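Local coordinates for ruler protein (PDB 5CUK), which probably senses and sets the length of the type III secretion needle, this C-terminal domain resembling the flagellar hook-length regulator FliK, at residues L9-A12 against D13-R16. Residues are numbered along the deposited sequence; the frame is centred on the assembly and turned at random.
Sequences LPLA and DLAR
Pro10 and Asp13 meet at the start of helix 11-29, where the proline carbonyl receives the backbone N-H groups of Asp13 and Leu14. Pro10 O accepts from Leu14 N at 3.1 Å, nearly straight (166°) and in the carbonyl plane. It also takes Asp13 N at 2.9 Å, but this bond is bent to 135° and its donor stands above that plane. Two donors thus grip one oxygen, and Asp13 CB leans on the same atom. Further out, the Asp13 carboxylate comes slantwise to the CB-CG side of the proline, its OD2 3.4 Å from Pro10 CB. A chi1 of -66° sets Asp13 CG beside its own backbone N, on the proline side of the turn. The other oxygen, OD1, accepts from the backbone N of Gln44 and Leu45, tying the helix start to the turn between strands 35-42 and 46-54. Pro10 holds the N-cap position, and the long helix that follows packs against the mixed sheet of this FliK-like C-terminal domain. The next backbone bond of the helix, Ala15 N to Leu11 O, is short at 2.8 Å; Arg16 N to Ala12 O is longer at 3.3 Å. On the buried side Leu14 reaches helix 77-87 at Glu79, Leu80 and Arg83, while Leu9 CD1 comes no nearer than 4.4 Å to Leu14 N. Packing is looser on the exposed side: Leu11 CD1 merely brushes Leu14 CD2 at 4.4 Å, and Ala12 directs its methyl away from the following turn, whereas the Ala15 CB, though its residue is exposed, lies against Leu11 O. Arg16, only partly exposed and bent at chi2, touches Val40 and Leu42 of strand 35-42, and its NH1 forms a salt bridge with Asp19 OD2.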
loop_
_atom_site.group_PDB
_atom_site.type_symbol
_atom_site.label_atom_id
_atom_site.label_comp_id
_atom_site.label_asym_id
_atom_site.label_seq_id
_atom_site.Cartn_x
_atom_site.Cartn_y
_atom_site.Cartn_z
ATOM N N LEU A 9 4.743 1.848 -12.293
ATOM C CA LEU A 9 5.810 2.231 -11.381
ATOM C C LEU A 9 7.079 1.533 -11.785
ATOM O O LEU A 9 7.012 0.417 -12.300
ATOM C CB LEU A 9 5.485 1.829 -9.948
ATOM C CG LEU A 9 4.329 2.477 -9.208
ATOM C CD1 LEU A 9 4.215 1.820 -7.834
ATOM C CD2 LEU A 9 4.532 3.980 -9.086
ATOM N N PRO A 10 8.232 2.148 -11.485
ATOM C CA PRO A 10 9.511 1.440 -11.591
ATOM C C PRO A 10 9.431 0.142 -10.805
ATOM O O PRO A 10 8.940 0.201 -9.681
ATOM C CB PRO A 10 10.508 2.399 -10.949
ATOM C CG PRO A 10 9.843 3.735 -11.001
ATOM C CD PRO A 10 8.382 3.459 -10.835
ATOM N N LEU A 11 9.914 -0.971 -11.362
ATOM C CA LEU A 11 9.754 -2.292 -10.740
ATOM C C LEU A 11 10.261 -2.341 -9.319
ATOM O O LEU A 11 9.619 -2.937 -8.457
ATOM C CB LEU A 11 10.472 -3.372 -11.558
ATOM C CG LEU A 11 9.964 -4.804 -11.389
ATOM C CD1 LEU A 11 8.495 -4.849 -11.670
ATOM C CD2 LEU A 11 10.720 -5.755 -12.342
ATOM N N ALA A 12 11.412 -1.717 -9.074
ATOM C CA ALA A 12 12.049 -1.806 -7.762
ATOM C C ALA A 12 11.190 -1.136 -6.705
ATOM O O ALA A 12 11.252 -1.494 -5.529
ATOM C CB ALA A 12 13.431 -1.188 -7.800
ATOM N N ASP A 13 10.371 -0.181 -7.137
ATOM C CA ASP A 13 9.450 0.513 -6.245
ATOM C C ASP A 13 8.187 -0.318 -5.984
ATOM O O ASP A 13 7.779 -0.476 -4.827
ATOM C CB ASP A 13 9.090 1.892 -6.815
ATOM C CG ASP A 13 10.309 2.841 -6.855
ATOM O OD1 ASP A 13 10.348 3.831 -6.097
ATOM O OD2 ASP A 13 11.270 2.550 -7.591
ATOM N N LEU A 14 7.583 -0.840 -7.052
ATOM C CA LEU A 14 6.497 -1.804 -6.926
ATOM C C LEU A 14 6.900 -2.921 -5.995
ATOM O O LEU A 14 6.208 -3.213 -5.022
ATOM C CB LEU A 14 6.117 -2.382 -8.282
ATOM C CG LEU A 14 5.042 -3.451 -8.264
ATOM C CD1 LEU A 14 3.815 -2.881 -7.617
ATOM C CD2 LEU A 14 4.723 -3.900 -9.678
ATOM N N ALA A 15 8.049 -3.528 -6.274
ATOM C CA ALA A 15 8.534 -4.623 -5.443
ATOM C C ALA A 15 8.588 -4.249 -3.947
ATOM O O ALA A 15 8.056 -4.977 -3.111
ATOM C CB ALA A 15 9.905 -5.084 -5.937
ATOM N N ARG A 16 9.196 -3.122 -3.604
ATOM C CA ARG A 16 9.420 -2.796 -2.202
ATOM C C ARG A 16 8.080 -2.473 -1.554
ATOM O O ARG A 16 7.795 -2.898 -0.437
ATOM C CB ARG A 16 10.411 -1.641 -2.054
ATOM C CG ARG A 16 10.611 -1.156 -0.604
ATOM C CD ARG A 16 11.586 -2.011 0.242
ATOM N NE ARG A 16 11.361 -1.811 1.688
ATOM C CZ ARG A 16 10.696 -2.663 2.475
ATOM N NH1 ARG A 16 10.216 -3.791 1.976
ATOM N NH2 ARG A 16 10.509 -2.401 3.767
#